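Local coordinates for pesticidal crystal protein Cry4Aa (Bacillus thuringiensis, PDB 2C9K) that kills mosquito larvae by binding to midgut epithelial cells and forming pores that lead to their colloid-osmotic lysis, at residues Ile537-Met549 against Phe573-Leu587. Residues are numbered along the deposited sequence; the frame is centred on the assembly and turned at random.
Sequences INLSIPGVAELGM and FSNEVKFAPNQNISL
One face of the Phe-573 ring carries the sulfur of Met-549, with SD 3.7 Å from the ring centroid and displaced toward the rim, a Met-aromatic contact. The carbonyl O of Ile-537 lies at the ring edge, near its plane, and the branched side chains of Leu-539, through CD1, and Leu-547, whose CB is 3.5 Å from CD2 of the ring, fit obliquely around it. Met-549 reaches the ring because CG sits between its backbone N and carbonyl carbon (chi1 63°) with chi2 extended; its unbranched, polarisable thioether can lie over an aromatic face. Phe-579 has Ile-541 CG2 at its edge, near the ring plane, and from its own segment Ile-585 CD1 over the centre of one face and Gln-583 OE1 in plane. Both phenylalanines are buried between the two sheets of the toxin's C-terminal beta sandwich: hairpin 537-549 shares one sheet with strand 584-587, whereas strand 577-579 pairs in the other. Branched Ile-541 serves both, placing CG2 3.8 Å from Ile-585 CG2 and CD1 near Leu-587 and Val-577. At the classic beta bulge, Val-544 and Ala-545 both donate backbone N-H to Ile-541 O. Lys-578 NZ donates a hydrogen bond to Val-544 O (3.0 Å) from above the carbonyl plane, its chain sliding past Val-544 CG1 in the opposite direction.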
loop_
_atom_site.group_PDB
_atom_site.type_symbol
_atom_site.label_atom_id
_atom_site.label_comp_id
_atom_site.label_asym_id
_atom_site.label_seq_id
_atom_site.Cartn_x
_atom_site.Cartn_y
_atom_site.Cartn_z
ATOM N N ILE A 537 11.745 9.761 24.250
ATOM C CA ILE A 537 10.308 9.655 24.012
ATOM C C ILE A 537 9.494 9.181 25.209
ATOM O O ILE A 537 9.768 8.129 25.783
ATOM C CB ILE A 537 10.043 8.706 22.856
ATOM C CG1 ILE A 537 10.839 7.413 23.085
ATOM C CG2 ILE A 537 10.405 9.389 21.548
ATOM C CD1 ILE A 537 10.826 6.444 21.933
ATOM N N ASN A 538 8.485 9.959 25.573
ATOM C CA ASN A 538 7.635 9.609 26.696
ATOM C C ASN A 538 6.237 9.273 26.219
ATOM O O ASN A 538 5.591 10.048 25.519
ATOM C CB ASN A 538 7.600 10.752 27.700
ATOM C CG ASN A 538 8.955 11.016 28.303
ATOM O OD1 ASN A 538 9.508 10.166 29.002
ATOM N ND2 ASN A 538 9.512 12.192 28.025
ATOM N N LEU A 539 5.788 8.091 26.617
ATOM C CA LEU A 539 4.484 7.556 26.249
ATOM C C LEU A 539 3.574 7.612 27.467
ATOM O O LEU A 539 3.846 6.960 28.479
ATOM C CB LEU A 539 4.645 6.096 25.828
ATOM C CG LEU A 539 3.937 5.486 24.622
ATOM C CD1 LEU A 539 4.006 3.968 24.780
ATOM C CD2 LEU A 539 2.498 5.947 24.523
ATOM N N SER A 540 2.502 8.390 27.385
ATOM C CA SER A 540 1.574 8.468 28.498
ATOM C C SER A 540 0.268 7.800 28.128
ATOM O O SER A 540 -0.420 8.225 27.197
ATOM C CB SER A 540 1.299 9.917 28.895
ATOM O OG SER A 540 2.348 10.438 29.690
ATOM N N ILE A 541 -0.051 6.727 28.837
ATOM C CA ILE A 541 -1.299 6.026 28.613
ATOM C C ILE A 541 -2.133 6.287 29.863
ATOM O O ILE A 541 -1.988 5.605 30.883
ATOM C CB ILE A 541 -1.092 4.513 28.430
ATOM C CG1 ILE A 541 -0.110 4.260 27.291
ATOM C CG2 ILE A 541 -2.414 3.844 28.105
ATOM C CD1 ILE A 541 0.089 2.790 26.969
ATOM N N PRO A 542 -2.991 7.316 29.806
ATOM C CA PRO A 542 -3.867 7.705 30.909
ATOM C C PRO A 542 -4.574 6.506 31.513
ATOM O O PRO A 542 -5.226 5.744 30.808
ATOM C CB PRO A 542 -4.836 8.667 30.241
ATOM C CG PRO A 542 -3.959 9.362 29.259
ATOM C CD PRO A 542 -3.171 8.218 28.655
ATOM N N GLY A 543 -4.429 6.341 32.822
ATOM C CA GLY A 543 -5.066 5.235 33.498
ATOM C C GLY A 543 -4.374 3.898 33.338
ATOM O O GLY A 543 -4.823 2.915 33.922
ATOM N N VAL A 544 -3.287 3.835 32.572
ATOM C CA VAL A 544 -2.591 2.558 32.379
ATOM C C VAL A 544 -1.092 2.540 32.730
ATOM O O VAL A 544 -0.664 1.783 33.598
ATOM C CB VAL A 544 -2.750 2.052 30.923
ATOM C CG1 VAL A 544 -1.990 0.756 30.737
ATOM C CG2 VAL A 544 -4.217 1.856 30.592
ATOM N N ALA A 545 -0.288 3.356 32.059
ATOM C CA ALA A 545 1.144 3.348 32.342
ATOM C C ALA A 545 1.856 4.621 31.916
ATOM O O ALA A 545 1.250 5.533 31.348
ATOM C CB ALA A 545 1.799 2.143 31.663
ATOM N N GLU A 546 3.152 4.669 32.211
ATOM C CA GLU A 546 3.983 5.804 31.844
ATOM C C GLU A 546 5.320 5.259 31.363
ATOM O O GLU A 546 6.211 4.992 32.156
ATOM C CB GLU A 546 4.207 6.718 33.040
ATOM C CG GLU A 546 4.784 8.048 32.646
ATOM C CD GLU A 546 3.759 8.930 31.950
ATOM O OE1 GLU A 546 4.165 9.905 31.277
ATOM O OE2 GLU A 546 2.547 8.655 32.089
ATOM N N LEU A 547 5.461 5.093 30.058
ATOM C CA LEU A 547 6.690 4.557 29.504
ATOM C C LEU A 547 7.590 5.639 28.923
ATOM O O LEU A 547 7.119 6.667 28.449
ATOM C CB LEU A 547 6.359 3.535 28.423
ATOM C CG LEU A 547 5.358 2.433 28.782
ATOM C CD1 LEU A 547 3.972 3.031 29.005
ATOM C CD2 LEU A 547 5.313 1.421 27.648
ATOM N N GLY A 548 8.894 5.400 28.964
ATOM C CA GLY A 548 9.834 6.364 28.431
ATOM C C GLY A 548 11.131 5.683 28.061
ATOM O O GLY A 548 11.496 4.670 28.656
ATOM N N MET A 549 11.831 6.229 27.073
ATOM C CA MET A 549 13.094 5.649 26.644
ATOM C C MET A 549 13.875 6.563 25.682
ATOM O O MET A 549 13.324 7.492 25.086
ATOM C CB MET A 549 12.835 4.280 25.993
ATOM C CG MET A 549 11.989 4.330 24.734
ATOM S SD MET A 549 11.679 2.715 23.947
ATOM C CE MET A 549 13.299 1.902 24.165
ATOM N N PHE A 573 9.784 -0.392 25.048
ATOM C CA PHE A 573 9.748 0.209 26.368
ATOM C C PHE A 573 9.846 -0.912 27.397
ATOM O O PHE A 573 9.381 -2.024 27.154
ATOM C CB PHE A 573 8.454 0.981 26.574
ATOM C CG PHE A 573 8.285 2.139 25.647
ATOM C CD1 PHE A 573 7.540 2.011 24.486
ATOM C CD2 PHE A 573 8.842 3.373 25.953
ATOM C CE1 PHE A 573 7.347 3.098 23.641
ATOM C CE2 PHE A 573 8.657 4.467 25.117
ATOM C CZ PHE A 573 7.907 4.332 23.957
ATOM N N SER A 574 10.439 -0.614 28.547
ATOM C CA SER A 574 10.610 -1.609 29.593
ATOM C C SER A 574 9.323 -2.001 30.308
ATOM O O SER A 574 8.889 -3.150 30.226
ATOM C CB SER A 574 11.642 -1.116 30.606
ATOM O OG SER A 574 11.304 0.164 31.099
ATOM N N ASN A 575 8.709 -1.058 31.011
ATOM C CA ASN A 575 7.474 -1.347 31.733
ATOM C C ASN A 575 6.365 -1.892 30.830
ATOM O O ASN A 575 6.244 -1.511 29.667
ATOM C CB ASN A 575 6.986 -0.093 32.468
ATOM C CG ASN A 575 6.938 1.128 31.571
ATOM O OD1 ASN A 575 7.927 1.481 30.926
ATOM N ND2 ASN A 575 5.788 1.786 31.533
ATOM N N GLU A 576 5.559 -2.794 31.377
ATOM C CA GLU A 576 4.465 -3.387 30.622
ATOM C C GLU A 576 3.120 -2.741 30.931
ATOM O O GLU A 576 2.940 -2.081 31.953
ATOM C CB GLU A 576 4.382 -4.892 30.885
ATOM C CG GLU A 576 4.252 -5.283 32.346
ATOM C CD GLU A 576 4.052 -6.778 32.520
ATOM O OE1 GLU A 576 2.915 -7.258 32.298
ATOM O OE2 GLU A 576 5.035 -7.478 32.861
ATOM N N VAL A 577 2.171 -2.948 30.031
ATOM C CA VAL A 577 0.844 -2.391 30.178
ATOM C C VAL A 577 -0.211 -3.505 30.086
ATOM O O VAL A 577 0.021 -4.564 29.495
ATOM C CB VAL A 577 0.600 -1.349 29.078
ATOM C CG1 VAL A 577 1.844 -0.498 28.898
ATOM C CG2 VAL A 577 0.244 -2.038 27.771
ATOM N N LYS A 578 -1.364 -3.264 30.691
ATOM C CA LYS A 578 -2.447 -4.226 30.664
ATOM C C LYS A 578 -3.723 -3.486 30.290
ATOM O O LYS A 578 -4.041 -2.441 30.863
ATOM C CB LYS A 578 -2.605 -4.918 32.023
ATOM C CG LYS A 578 -2.868 -3.997 33.216
ATOM C CD LYS A 578 -1.626 -3.174 33.608
ATOM C CE LYS A 578 -1.607 -1.786 32.966
ATOM N NZ LYS A 578 -0.281 -1.124 33.116
ATOM N N PHE A 579 -4.441 -4.031 29.312
ATOM C CA PHE A 579 -5.679 -3.431 28.845
ATOM C C PHE A 579 -6.865 -4.350 29.137
ATOM O O PHE A 579 -6.756 -5.571 29.044
ATOM C CB PHE A 579 -5.586 -3.170 27.342
ATOM C CG PHE A 579 -4.423 -2.306 26.942
ATOM C CD1 PHE A 579 -3.476 -2.769 26.034
ATOM C CD2 PHE A 579 -4.293 -1.011 27.433
ATOM C CE1 PHE A 579 -2.427 -1.954 25.619
ATOM C CE2 PHE A 579 -3.245 -0.191 27.019
ATOM C CZ PHE A 579 -2.313 -0.665 26.111
ATOM N N ALA A 580 -7.994 -3.755 29.503
ATOM C CA ALA A 580 -9.191 -4.525 29.788
ATOM C C ALA A 580 -9.936 -4.689 28.473
ATOM O O ALA A 580 -9.613 -4.037 27.489
ATOM C CB ALA A 580 -10.058 -3.799 30.806
ATOM N N PRO A 581 -10.944 -5.569 28.440
ATOM C CA PRO A 581 -11.731 -5.814 27.231
ATOM C C PRO A 581 -12.390 -4.574 26.663
ATOM O O PRO A 581 -13.044 -3.829 27.383
ATOM C CB PRO A 581 -12.758 -6.839 27.698
ATOM C CG PRO A 581 -12.005 -7.602 28.750
ATOM C CD PRO A 581 -11.355 -6.486 29.518
ATOM N N ASN A 582 -12.209 -4.361 25.365
ATOM C CA ASN A 582 -12.805 -3.224 24.669
ATOM C C ASN A 582 -12.466 -1.868 25.270
ATOM O O ASN A 582 -13.227 -0.919 25.117
ATOM C CB ASN A 582 -14.321 -3.386 24.647
ATOM C CG ASN A 582 -14.730 -4.828 24.649
ATOM O OD1 ASN A 582 -14.306 -5.599 23.796
ATOM N ND2 ASN A 582 -15.545 -5.210 25.620
ATOM N N GLN A 583 -11.327 -1.773 25.944
ATOM C CA GLN A 583 -10.924 -0.519 26.557
ATOM C C GLN A 583 -10.436 0.488 25.529
ATOM O O GLN A 583 -9.583 0.171 24.702
ATOM C CB GLN A 583 -9.829 -0.780 27.591
ATOM C CG GLN A 583 -9.076 0.459 28.026
ATOM C CD GLN A 583 -8.100 0.185 29.152
ATOM O OE1 GLN A 583 -7.543 -0.908 29.259
ATOM N NE2 GLN A 583 -7.872 1.184 29.990
ATOM N N ASN A 584 -10.985 1.699 25.568
ATOM C CA ASN A 584 -10.550 2.740 24.642
ATOM C C ASN A 584 -9.213 3.251 25.198
ATOM O O ASN A 584 -9.114 3.629 26.363
ATOM C CB ASN A 584 -11.578 3.870 24.570
ATOM C CG ASN A 584 -11.305 4.837 23.429
ATOM O OD1 ASN A 584 -11.420 4.478 22.257
ATOM N ND2 ASN A 584 -10.942 6.070 23.769
ATOM N N ILE A 585 -8.184 3.249 24.364
ATOM C CA ILE A 585 -6.860 3.653 24.806
ATOM C C ILE A 585 -6.329 4.896 24.124
ATOM O O ILE A 585 -6.480 5.057 22.920
ATOM C CB ILE A 585 -5.859 2.518 24.554
ATOM C CG1 ILE A 585 -6.405 1.209 25.142
ATOM C CG2 ILE A 585 -4.513 2.872 25.147
ATOM C CD1 ILE A 585 -5.673 -0.024 24.665
ATOM N N SER A 586 -5.708 5.771 24.906
ATOM C CA SER A 586 -5.102 6.992 24.383
ATOM C C SER A 586 -3.590 6.814 24.432
ATOM O O SER A 586 -3.021 6.568 25.494
ATOM C CB SER A 586 -5.488 8.208 25.224
ATOM O OG SER A 586 -6.876 8.441 25.163
ATOM N N LEU A 587 -2.949 6.916 23.277
ATOM C CA LEU A 587 -1.511 6.763 23.199
ATOM C C LEU A 587 -0.886 8.125 22.899
ATOM O O LEU A 587 -0.732 8.528 21.740
ATOM C CB LEU A 587 -1.157 5.734 22.117
ATOM C CG LEU A 587 -0.584 4.376 22.565
ATOM C CD1 LEU A 587 -1.518 3.684 23.536
ATOM C CD2 LEU A 587 -0.353 3.496 21.346
#